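Local coordinates for SusD-like carbohydrate binding protein BF1063 (Bacteroides fragilis NCTC 9343, PDB 3I4G), which probably binds carbohydrate at the outer membrane, consistent with its SusD family, whose members take part in glycan uptake, at residues D46-H51 / N251-Q256; Y394-V399 / I458-I463; D286-Y291 / T297-D302; Y135-F140 / T161-I166. All blocks are in the same frame, centred on the assembly; numbering follows the deposited sequence. Where two conformers were deposited one is given.

Contact 1 of 4, residues D46-H51 / N251-Q256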
# COMPACT_ATOMS: atom_id res chain seq x y z
N ASP A 46 6.89 4.66 -9.00
CA ASP A 46 5.51 4.39 -9.40
C ASP A 46 4.66 4.30 -8.16
O ASP A 46 5.19 4.02 -7.10
CB ASP A 46 5.40 3.06 -10.13
CG ASP A 46 4.06 2.91 -10.78
OD1 ASP A 46 3.81 3.72 -11.69
OD2 ASP A 46 3.25 2.04 -10.38
N TRP A 47 3.35 4.49 -8.28
CA TRP A 47 2.46 4.25 -7.16
C TRP A 47 2.57 2.82 -6.65
O TRP A 47 2.20 2.56 -5.50
CB TRP A 47 1.00 4.51 -7.57
CG TRP A 47 0.79 5.93 -8.02
CD1 TRP A 47 0.68 6.38 -9.30
CD2 TRP A 47 0.76 7.10 -7.19
NE1 TRP A 47 0.55 7.76 -9.31
CE2 TRP A 47 0.58 8.21 -8.02
CE3 TRP A 47 0.77 7.29 -5.80
CZ2 TRP A 47 0.47 9.50 -7.52
CZ3 TRP A 47 0.62 8.59 -5.31
CH2 TRP A 47 0.50 9.66 -6.17
N TRP A 48 3.05 1.88 -7.47
CA TRP A 48 3.13 0.48 -7.08
C TRP A 48 4.54 -0.01 -6.83
O TRP A 48 4.72 -1.19 -6.57
CB TRP A 48 2.48 -0.41 -8.14
CG TRP A 48 1.04 -0.04 -8.39
CD1 TRP A 48 0.13 0.38 -7.48
CD2 TRP A 48 0.34 -0.08 -9.66
NE1 TRP A 48 -1.07 0.60 -8.08
CE2 TRP A 48 -0.97 0.34 -9.42
CE3 TRP A 48 0.71 -0.40 -10.95
CZ2 TRP A 48 -1.91 0.45 -10.42
CZ3 TRP A 48 -0.22 -0.29 -11.95
CH2 TRP A 48 -1.50 0.15 -11.69
N SER A 49 5.54 0.86 -6.93
CA SER A 49 6.92 0.45 -6.64
C SER A 49 7.09 0.27 -5.13
O SER A 49 6.21 0.65 -4.34
CB SER A 49 7.93 1.46 -7.17
OG SER A 49 8.01 2.64 -6.37
N TYR A 50 8.18 -0.32 -4.69
CA TYR A 50 8.25 -0.59 -3.24
C TYR A 50 8.28 0.70 -2.44
O TYR A 50 7.69 0.77 -1.36
CB TYR A 50 9.38 -1.57 -2.86
CG TYR A 50 10.81 -1.10 -2.89
CD1 TYR A 50 11.29 -0.30 -1.87
CD2 TYR A 50 11.69 -1.46 -3.88
CE1 TYR A 50 12.59 0.10 -1.84
CE2 TYR A 50 13.01 -1.03 -3.85
CZ TYR A 50 13.45 -0.28 -2.84
OH TYR A 50 14.78 0.11 -2.87
N HIS A 51 8.99 1.71 -2.90
CA HIS A 51 9.01 2.99 -2.20
C HIS A 51 7.72 3.77 -2.47
O HIS A 51 7.25 4.53 -1.60
CB HIS A 51 10.24 3.82 -2.59
CG HIS A 51 10.58 4.94 -1.66
ND1 HIS A 51 9.67 5.82 -1.12
CD2 HIS A 51 11.79 5.36 -1.24
CE1 HIS A 51 10.31 6.72 -0.38
NE2 HIS A 51 11.60 6.46 -0.44
N ASN A 251 -4.75 -12.89 -4.78
CA ASN A 251 -4.01 -11.75 -5.31
C ASN A 251 -4.52 -11.44 -6.72
O ASN A 251 -4.17 -12.09 -7.68
CB ASN A 251 -2.50 -12.01 -5.29
CG ASN A 251 -1.92 -12.02 -3.89
OD1 ASN A 251 -2.53 -11.47 -2.95
ND2 ASN A 251 -0.76 -12.65 -3.73
N ILE A 252 -5.37 -10.43 -6.80
CA ILE A 252 -6.07 -10.04 -8.03
C ILE A 252 -5.17 -9.24 -8.94
O ILE A 252 -5.12 -9.50 -10.14
CB ILE A 252 -7.34 -9.27 -7.67
CG1 ILE A 252 -8.37 -10.23 -7.07
CG2 ILE A 252 -7.95 -8.58 -8.91
CD1 ILE A 252 -9.54 -9.56 -6.33
N PHE A 253 -4.47 -8.26 -8.38
CA PHE A 253 -3.53 -7.41 -9.13
C PHE A 253 -2.28 -7.28 -8.28
O PHE A 253 -2.37 -7.04 -7.08
CB PHE A 253 -4.15 -6.05 -9.49
CG PHE A 253 -3.31 -5.23 -10.43
CD1 PHE A 253 -3.12 -5.63 -11.74
CD2 PHE A 253 -2.69 -4.07 -10.02
CE1 PHE A 253 -2.28 -4.92 -12.58
CE2 PHE A 253 -1.87 -3.35 -10.89
CZ PHE A 253 -1.66 -3.78 -12.15
N TYR A 254 -1.12 -7.39 -8.89
CA TYR A 254 0.15 -7.43 -8.16
C TYR A 254 1.29 -7.03 -9.06
O TYR A 254 1.15 -6.98 -10.31
CB TYR A 254 0.38 -8.84 -7.61
CG TYR A 254 0.20 -9.94 -8.62
CD1 TYR A 254 1.21 -10.22 -9.56
CD2 TYR A 254 -0.97 -10.69 -8.66
CE1 TYR A 254 1.02 -11.26 -10.51
CE2 TYR A 254 -1.14 -11.70 -9.58
CZ TYR A 254 -0.16 -11.99 -10.48
OH TYR A 254 -0.36 -13.00 -11.42
N ILE A 255 2.44 -6.75 -8.44
CA ILE A 255 3.68 -6.51 -9.15
C ILE A 255 4.62 -7.68 -8.88
O ILE A 255 4.93 -7.97 -7.72
CB ILE A 255 4.37 -5.20 -8.71
CG1 ILE A 255 3.41 -4.01 -8.65
CG2 ILE A 255 5.54 -4.95 -9.64
CD1 ILE A 255 2.64 -3.72 -9.97
N GLN A 256 5.02 -8.38 -9.95
CA GLN A 256 5.95 -9.47 -9.84
C GLN A 256 7.33 -8.98 -10.27
O GLN A 256 7.47 -8.41 -11.35
CB GLN A 256 5.52 -10.65 -10.72
CG GLN A 256 6.52 -11.77 -10.73
CD GLN A 256 6.03 -12.95 -11.48
OE1 GLN A 256 5.90 -12.90 -12.72
NE2 GLN A 256 5.78 -14.02 -10.78

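Contact 2 of 4, residues Y394-V399 / I458-I463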
# COMPACT_ATOMS: atom_id res chain seq x y z
N TYR A 394 -16.42 -4.21 0.43
CA TYR A 394 -17.85 -4.45 0.27
C TYR A 394 -18.59 -4.16 1.57
O TYR A 394 -19.56 -3.43 1.59
CB TYR A 394 -18.07 -5.89 -0.19
CG TYR A 394 -19.52 -6.31 -0.29
CD1 TYR A 394 -20.44 -5.61 -1.06
CD2 TYR A 394 -19.99 -7.44 0.38
CE1 TYR A 394 -21.74 -6.00 -1.14
CE2 TYR A 394 -21.29 -7.87 0.25
CZ TYR A 394 -22.16 -7.13 -0.49
OH TYR A 394 -23.47 -7.57 -0.59
N LEU A 395 -18.09 -4.73 2.68
CA LEU A 395 -18.73 -4.55 3.98
C LEU A 395 -18.69 -3.07 4.39
O LEU A 395 -19.70 -2.54 4.86
CB LEU A 395 -18.07 -5.44 5.02
CG LEU A 395 -18.70 -5.39 6.42
CD1 LEU A 395 -20.19 -5.73 6.40
CD2 LEU A 395 -17.93 -6.33 7.35
N GLU A 396 -17.55 -2.40 4.24
CA GLU A 396 -17.47 -0.98 4.57
C GLU A 396 -18.51 -0.20 3.79
O GLU A 396 -19.21 0.66 4.35
CB GLU A 396 -16.07 -0.42 4.30
CG GLU A 396 -15.94 1.08 4.54
CD GLU A 396 -14.57 1.66 4.29
OE1 GLU A 396 -13.59 0.94 4.04
OE2 GLU A 396 -14.52 2.91 4.38
N CYS A 397 -18.64 -0.48 2.51
CA CYS A 397 -19.60 0.23 1.65
C CYS A 397 -21.03 -0.03 2.10
O CYS A 397 -21.87 0.90 2.10
CB CYS A 397 -19.41 -0.11 0.17
SG CYS A 397 -17.92 0.58 -0.56
N LEU A 398 -21.37 -1.26 2.43
CA LEU A 398 -22.74 -1.56 2.90
C LEU A 398 -23.05 -0.79 4.16
O LEU A 398 -24.15 -0.23 4.31
CB LEU A 398 -22.93 -3.04 3.18
CG LEU A 398 -22.89 -3.99 2.00
CD1 LEU A 398 -22.98 -5.44 2.56
CD2 LEU A 398 -24.01 -3.73 0.99
N VAL A 399 -22.11 -0.79 5.11
CA VAL A 399 -22.28 -0.05 6.37
C VAL A 399 -22.49 1.45 6.10
O VAL A 399 -23.44 2.07 6.60
CB VAL A 399 -21.08 -0.21 7.26
CG1 VAL A 399 -21.11 0.79 8.46
CG2 VAL A 399 -21.00 -1.67 7.75
N ILE A 458 -6.53 6.55 5.90
CA ILE A 458 -6.70 7.57 6.93
C ILE A 458 -6.96 8.95 6.28
O ILE A 458 -7.69 9.78 6.83
CB ILE A 458 -5.58 7.62 7.96
CG1 ILE A 458 -4.24 7.96 7.31
CG2 ILE A 458 -5.49 6.28 8.69
CD1 ILE A 458 -3.05 8.02 8.33
N MSE A 459 -6.46 9.15 5.08
CA MSE A 459 -6.78 10.35 4.30
C MSE A 459 -8.23 10.39 3.86
O MSE A 459 -8.94 11.36 4.16
CB MSE A 459 -5.83 10.42 3.11
CG MSE A 459 -4.35 10.74 3.47
SE MSE A 459 -3.96 12.57 3.86
CE MSE A 459 -3.68 13.11 1.99
N ARG A 460 -8.72 9.33 3.21
CA ARG A 460 -10.11 9.32 2.70
C ARG A 460 -11.11 9.34 3.85
O ARG A 460 -12.20 9.94 3.74
CB ARG A 460 -10.41 8.13 1.77
CG ARG A 460 -10.50 6.79 2.44
CD ARG A 460 -10.50 5.67 1.44
NE ARG A 460 -10.47 4.37 2.09
CZ ARG A 460 -11.54 3.69 2.51
NH1 ARG A 460 -12.77 4.17 2.39
NH2 ARG A 460 -11.35 2.49 3.07
N TRP A 461 -10.79 8.70 4.98
CA TRP A 461 -11.67 8.70 6.13
C TRP A 461 -11.69 10.02 6.88
O TRP A 461 -12.53 10.26 7.72
CB TRP A 461 -11.27 7.60 7.13
CG TRP A 461 -11.50 6.20 6.66
CD1 TRP A 461 -12.49 5.76 5.83
CD2 TRP A 461 -10.78 5.03 7.10
NE1 TRP A 461 -12.39 4.39 5.69
CE2 TRP A 461 -11.37 3.93 6.47
CE3 TRP A 461 -9.71 4.82 7.96
CZ2 TRP A 461 -10.90 2.63 6.64
CZ3 TRP A 461 -9.23 3.53 8.13
CH2 TRP A 461 -9.83 2.46 7.48
N GLY A 462 -10.73 10.89 6.63
CA GLY A 462 -10.69 12.15 7.37
C GLY A 462 -10.27 11.98 8.83
O GLY A 462 -10.66 12.75 9.70
N ILE A 463 -9.48 10.94 9.09
CA ILE A 463 -8.93 10.72 10.43
C ILE A 463 -7.41 10.89 10.49
O ILE A 463 -6.81 10.77 11.55
CB ILE A 463 -9.33 9.35 11.04
CG1 ILE A 463 -8.61 8.19 10.38
CG2 ILE A 463 -10.88 9.17 11.00
CD1 ILE A 463 -8.89 6.84 11.09

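Contact 3 of 4, residues D286-Y291 / T297-D302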
# COMPACT_ATOMS: atom_id res chain seq x y z
N ASP A 286 2.05 1.97 17.59
CA ASP A 286 0.60 2.02 17.46
C ASP A 286 0.07 0.87 16.61
O ASP A 286 -1.05 0.40 16.85
CB ASP A 286 0.15 3.36 16.89
CG ASP A 286 -1.31 3.60 17.05
OD1 ASP A 286 -1.79 3.77 18.20
OD2 ASP A 286 -1.99 3.64 16.01
N LEU A 287 0.85 0.42 15.62
CA LEU A 287 0.43 -0.79 14.87
C LEU A 287 0.60 -2.04 15.77
O LEU A 287 -0.32 -2.86 15.86
CB LEU A 287 1.24 -0.96 13.59
CG LEU A 287 1.03 -2.28 12.85
CD1 LEU A 287 -0.46 -2.55 12.49
CD2 LEU A 287 1.91 -2.36 11.59
N TYR A 288 1.76 -2.21 16.38
CA TYR A 288 1.96 -3.31 17.30
C TYR A 288 0.81 -3.48 18.30
O TYR A 288 0.37 -4.60 18.56
CB TYR A 288 3.30 -3.17 18.05
CG TYR A 288 3.37 -4.10 19.23
CD1 TYR A 288 3.54 -5.47 19.02
CD2 TYR A 288 3.21 -3.66 20.53
CE1 TYR A 288 3.55 -6.35 20.08
CE2 TYR A 288 3.21 -4.58 21.60
CZ TYR A 288 3.37 -5.91 21.32
OH TYR A 288 3.39 -6.87 22.35
N GLU A 289 0.33 -2.38 18.85
CA GLU A 289 -0.72 -2.38 19.86
C GLU A 289 -2.12 -2.64 19.32
O GLU A 289 -3.04 -2.88 20.09
CB GLU A 289 -0.73 -1.02 20.57
CG GLU A 289 0.53 -0.76 21.37
CD GLU A 289 0.75 0.69 21.71
OE1 GLU A 289 -0.16 1.52 21.50
OE2 GLU A 289 1.87 1.00 22.16
N SER A 290 -2.28 -2.61 18.00
CA SER A 290 -3.60 -2.71 17.40
C SER A 290 -4.13 -4.15 17.33
O SER A 290 -5.35 -4.37 17.40
CB SER A 290 -3.58 -2.03 16.01
OG SER A 290 -4.92 -1.89 15.55
N TYR A 291 -3.25 -5.12 17.19
CA TYR A 291 -3.64 -6.50 17.02
C TYR A 291 -4.39 -7.01 18.26
O TYR A 291 -3.99 -6.74 19.39
CB TYR A 291 -2.42 -7.38 16.78
CG TYR A 291 -1.69 -7.09 15.51
CD1 TYR A 291 -2.02 -7.71 14.33
CD2 TYR A 291 -0.64 -6.20 15.49
CE1 TYR A 291 -1.36 -7.42 13.14
CE2 TYR A 291 0.02 -5.91 14.33
CZ TYR A 291 -0.33 -6.51 13.16
OH TYR A 291 0.35 -6.24 11.97
N THR A 297 -10.21 -10.19 21.93
CA THR A 297 -10.38 -9.03 22.78
C THR A 297 -9.23 -8.03 22.50
O THR A 297 -8.17 -8.42 21.98
CB THR A 297 -10.45 -9.39 24.27
OG1 THR A 297 -9.26 -10.07 24.66
CG2 THR A 297 -11.63 -10.29 24.55
N PRO A 298 -9.44 -6.73 22.78
CA PRO A 298 -8.43 -5.73 22.46
C PRO A 298 -7.20 -5.86 23.31
O PRO A 298 -7.25 -6.26 24.48
CB PRO A 298 -9.11 -4.39 22.78
CG PRO A 298 -10.54 -4.70 22.97
CD PRO A 298 -10.68 -6.13 23.32
N PHE A 299 -6.08 -5.53 22.70
CA PHE A 299 -4.82 -5.54 23.39
C PHE A 299 -4.73 -4.46 24.47
O PHE A 299 -5.24 -3.35 24.30
CB PHE A 299 -3.65 -5.34 22.41
CG PHE A 299 -2.33 -5.30 23.10
CD1 PHE A 299 -1.78 -6.42 23.66
CD2 PHE A 299 -1.67 -4.09 23.23
CE1 PHE A 299 -0.56 -6.36 24.32
CE2 PHE A 299 -0.46 -4.03 23.89
CZ PHE A 299 0.08 -5.15 24.45
N SER A 300 -4.08 -4.82 25.58
CA SER A 300 -3.69 -3.87 26.61
C SER A 300 -2.40 -4.34 27.25
O SER A 300 -2.23 -5.49 27.51
CB SER A 300 -4.74 -3.75 27.71
OG SER A 300 -4.28 -2.82 28.68
N TYR A 301 -1.46 -3.40 27.45
CA TYR A 301 -0.23 -3.69 28.15
C TYR A 301 -0.52 -4.06 29.60
O TYR A 301 0.29 -4.70 30.23
CB TYR A 301 0.72 -2.48 28.18
CG TYR A 301 1.35 -2.13 26.86
CD1 TYR A 301 2.35 -2.90 26.33
CD2 TYR A 301 0.98 -0.98 26.19
CE1 TYR A 301 2.95 -2.58 25.10
CE2 TYR A 301 1.55 -0.66 24.97
CZ TYR A 301 2.56 -1.43 24.45
OH TYR A 301 3.13 -1.11 23.25
N ASP A 302 -1.68 -3.66 30.10
CA ASP A 302 -2.03 -3.97 31.50
C ASP A 302 -2.65 -5.34 31.70
O ASP A 302 -2.92 -5.73 32.83
CB ASP A 302 -2.97 -2.88 32.00
CG ASP A 302 -2.30 -1.51 32.04
OD1 ASP A 302 -1.09 -1.47 32.32
OD2 ASP A 302 -2.99 -0.50 31.83
O HOH W 1 -6.51 -4.42 19.98

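Contact 4 of 4, residues Y135-F140 / T161-I166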
# COMPACT_ATOMS: atom_id res chain seq x y z
N TYR A 135 -4.83 7.84 -8.32
CA TYR A 135 -3.87 8.25 -7.30
C TYR A 135 -3.63 9.78 -7.29
O TYR A 135 -3.59 10.39 -6.23
CB TYR A 135 -2.56 7.49 -7.45
CG TYR A 135 -2.64 6.02 -7.16
CD1 TYR A 135 -2.80 5.58 -5.85
CD2 TYR A 135 -2.52 5.07 -8.15
CE1 TYR A 135 -2.89 4.22 -5.58
CE2 TYR A 135 -2.62 3.74 -7.89
CZ TYR A 135 -2.81 3.32 -6.60
OH TYR A 135 -2.88 1.98 -6.32
N LEU A 136 -3.52 10.42 -8.45
CA LEU A 136 -3.43 11.88 -8.47
C LEU A 136 -4.60 12.53 -7.76
O LEU A 136 -4.45 13.47 -6.97
CB LEU A 136 -3.32 12.38 -9.89
CG LEU A 136 -2.03 12.08 -10.65
CD1 LEU A 136 -2.25 12.38 -12.11
CD2 LEU A 136 -0.88 12.88 -10.08
N ALA A 137 -5.80 12.07 -8.07
CA ALA A 137 -7.04 12.57 -7.46
C ALA A 137 -7.12 12.28 -5.96
O ALA A 137 -7.77 13.03 -5.25
CB ALA A 137 -8.29 11.96 -8.16
N SER A 138 -6.48 11.21 -5.50
CA SER A 138 -6.48 10.92 -4.09
C SER A 138 -5.68 11.94 -3.28
O SER A 138 -6.04 12.25 -2.13
CB SER A 138 -5.90 9.53 -3.84
OG SER A 138 -6.72 8.49 -4.37
N TYR A 139 -4.60 12.46 -3.85
CA TYR A 139 -3.64 13.24 -3.08
C TYR A 139 -3.50 14.69 -3.52
O TYR A 139 -3.57 15.59 -2.67
CB TYR A 139 -2.29 12.51 -3.10
CG TYR A 139 -2.36 11.09 -2.53
CD1 TYR A 139 -2.80 10.88 -1.23
CD2 TYR A 139 -2.02 9.99 -3.27
CE1 TYR A 139 -2.88 9.62 -0.71
CE2 TYR A 139 -2.08 8.71 -2.76
CZ TYR A 139 -2.50 8.54 -1.47
OH TYR A 139 -2.56 7.28 -0.88
N PHE A 140 -3.28 14.94 -4.81
CA PHE A 140 -3.26 16.31 -5.32
C PHE A 140 -4.68 16.85 -5.55
O PHE A 140 -4.91 18.06 -5.51
CB PHE A 140 -2.49 16.37 -6.64
CG PHE A 140 -1.04 15.99 -6.55
CD1 PHE A 140 -0.08 16.89 -6.11
CD2 PHE A 140 -0.62 14.74 -6.97
CE1 PHE A 140 1.25 16.57 -6.09
CE2 PHE A 140 0.73 14.41 -6.92
CZ PHE A 140 1.66 15.36 -6.53
N THR A 161 -8.77 20.16 -13.46
CA THR A 161 -10.10 19.59 -13.42
C THR A 161 -10.32 19.25 -11.96
O THR A 161 -9.37 18.84 -11.28
CB THR A 161 -10.20 18.39 -14.33
OG1 THR A 161 -10.14 18.86 -15.69
CG2 THR A 161 -11.53 17.62 -14.12
N SER A 162 -11.53 19.45 -11.44
CA SER A 162 -11.80 19.14 -10.05
C SER A 162 -11.70 17.67 -9.72
O SER A 162 -11.88 16.79 -10.56
CB SER A 162 -13.20 19.58 -9.68
OG SER A 162 -14.17 18.78 -10.33
N GLN A 163 -11.44 17.40 -8.45
CA GLN A 163 -11.40 16.03 -7.98
C GLN A 163 -12.69 15.30 -8.32
O GLN A 163 -12.66 14.17 -8.80
CB GLN A 163 -11.20 15.96 -6.46
CG GLN A 163 -10.92 14.52 -5.99
CD GLN A 163 -11.07 14.35 -4.50
OE1 GLN A 163 -11.99 14.90 -3.91
NE2 GLN A 163 -10.19 13.57 -3.87
N ALA A 164 -13.83 15.96 -8.12
CA ALA A 164 -15.11 15.28 -8.38
C ALA A 164 -15.22 14.88 -9.84
O ALA A 164 -15.66 13.77 -10.15
CB ALA A 164 -16.30 16.16 -7.96
N ASP A 165 -14.81 15.76 -10.75
CA ASP A 165 -14.87 15.46 -12.18
C ASP A 165 -13.87 14.37 -12.58
O ASP A 165 -14.17 13.52 -13.41
CB ASP A 165 -14.66 16.74 -12.98
CG ASP A 165 -15.89 17.63 -13.00
OD1 ASP A 165 -17.00 17.15 -12.65
OD2 ASP A 165 -15.74 18.80 -13.41
N ILE A 166 -12.68 14.38 -11.98
CA ILE A 166 -11.70 13.32 -12.27
C ILE A 166 -12.24 11.96 -11.79
O ILE A 166 -12.14 10.95 -12.51
CB ILE A 166 -10.36 13.60 -11.62
CG1 ILE A 166 -9.73 14.87 -12.22
CG2 ILE A 166 -9.41 12.42 -11.82
CD1 ILE A 166 -8.56 15.38 -11.46

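Contact 1 of 4, residues D46-H51 / N251-Q256
Trp-48 meets Phe-253 and Ile-255 mainly through its side chain, and the contact is largely apolar, with no hydrogen bond between the two segments. From the backbone outward, CB of Trp-48 comes first against Ile-255, lying 3.8 Å from CG1 of that residue and about as far from its CD1; the carbonyl O of Trp-48 also rests against CG1. CG is set anti to the carbonyl carbon (chi1 -57°), which brings one face of the indole in front of the Phe-253 edge. Next along the ring, CE3 lies between the two partners, 4.0 Å from CD1 of Ile-255 and about as close to CE2 of Phe-253. Then the far rim takes over: CH2 of Trp-48 is 3.6 Å from CE2 of Phe-253, with CZ3 equally close to the same atom. Phe-253 thus turns an edge to one face of the indole, a T-shaped pair with centroids 5.0 Å apart and planes at 70°. The indole nitrogen is occupied too, since NE1 bonds to the hydroxyl of Tyr-135 on helix 116-139.

The backbone of Trp-48 is fixed by an Asx turn: its N donates to OD2 of Asp-46 at 2.9 Å, meeting the oxygen from above the carboxylate plane, while OD1 of Asp-46 forms a salt bridge with Arg-98. In the other segment, Ile-252 and Phe-253 both face Ile-385 in a classic beta bulge, where the chain turns a corner. This largely buried aromatic and aliphatic packing joins the turn that leads into helix 50-54 to the small antiparallel sheet 254-257/380-386 in a SusD-family fold.

Contact 2 of 4, residues Y394-V399 / I458-I463
Arg-460 and Trp-461, near the C-terminal end of helix 454-461, both reach for the carboxylate of Glu-396 on helix 387-400, a polar link between two helices of the SusD family region. Arg-460 comes first along the chain. Its CG stands between the backbone N and the carbonyl carbon (chi1 71°), and from there the extended chain runs to meet the equally extended Glu-396 head on. The salt bridge is bidentate and end-on: NH2 lies 2.9 Å from OE1 of Glu-396, almost perfectly straight at 178° and on the syn lone pair, whereas NH1 reaches OE2 from above the carboxylate plane. NE of Arg-460 is paired with Asp-457, which should help fix the rotation of the guanidinium group.

Trp-461 follows, its indole edge directed at the same carboxylate. Gly-462, with positive phi, then ends the helix in a Schellman motif, its N bonded to O of Met-459 and N of Ile-463 to O of Ile-458. Three N-H groups therefore hold Glu-396, which probably keeps this buried acid ionised. Two of them share one oxygen from opposite faces of its plane: Arg-460 NH1 and, 2.9 Å from OE2 of Glu-396, Trp-461 NE1.

Contact 3 of 4, residues D286-Y291 / T297-D302
A short helix, 285-288, and the loop that follows it fold back on themselves here, so that the irregular segment 297-302 packs against the helix end through a cluster of aromatic rings. Phe-299 sits at the centre. Its CB rests against two backbone carbonyls, 3.3 Å from O of Tyr-291 and 3.4 Å from O of Glu-289. With CG anti to the backbone N (chi1 178°), the ring extends toward Tyr-288, whose edge is directed at its face in a T-shaped pair with planes at 68°. Tyr-301 lies beyond, and CE2 of Phe-299 stands over the centre of its ring. The hydroxyl of Tyr-301 also comes up to the edge of Tyr-288, 3.7 Å from CD2 of that ring.

Arg-315 adds cation-pi contacts to both Phe-299 and Tyr-288, while the hydroxyl of Tyr-288 bonds to the carbonyl of Leu-311. Water 1 ties the backbones together, donating to O of Ser-290 and accepting from N of Phe-299. Farther along, Ser-300 OG takes the N-H of Asp-302 in an ST turn, which bends the loop next to Tyr-301. The polar end of the contact is Glu-289, whose carboxylate stands nearly perpendicular to the Tyr-301 ring. Its OE2 is shared with a salt bridge to Arg-497, and on the anti side it accepts from Tyr-301 OH at 2.7 Å.

Contact 4 of 4, residues Y135-F140 / T161-I166
Ala-137 and Ile-166 form the close-packed part of this contact, with the methyl CB of Ala-137 3.9 Å from the CG2 branch of Ile-166. Both residues are buried, and the short alanine side chain lets the backbones come near: CA of Ala-137 lies 5.6 Å from CA of Gln-163. Ile-166 also packs on Val-143, in the connection between the two helices.

Toward the more exposed side the character changes from apolar to polar. Gln-163, partly exposed, starts with CG anti to its own N (chi1 -171°) and extends across to the end of helix 116-139. There its NE2 donates to O of Ala-137 at 2.8 Å, with an angle of 156° at the hydrogen and the donor tilted out of the carbonyl plane. This gives the Ala-137 carbonyl a partner in the last turn, where several helical bonds are weak. Beyond Gln-163 the second helix turns to solvent. Its start is capped by Ser-162, whose OG accepts from N of Asp-165 at 3.1 Å, while N of Gln-163 donates to OD1 of Asn-142. This is helix-to-helix packing through a small residue, joining the C-terminal end of helix 116-139 to the N-capped start of helix 163-180 in the SusD-like N-terminal region.

Overall arrangement
Contacts 1 and 4 are directly coupled although their centres are 21 Å apart: Trp-47 packs on Tyr-135 and Tyr-139, beside the bond of 2.9 Å between Trp-48 NE1 and Tyr-135 OH. Both segments of contact 4 lie in the chain between the two segments of contact 1. Contact 2 joins this group through the selenomethionine Met-459, whose CE is 4.0 Å from CD1 of Tyr-139. Contact 3 stands apart, its nearest atoms about 9 Å from contact 2 and about 16 Å from contact 4. A bound 1,2-ethanediol, probably from the crystallisation liquor, lies about 4 Å from the Ile-255 side chain of contact 1.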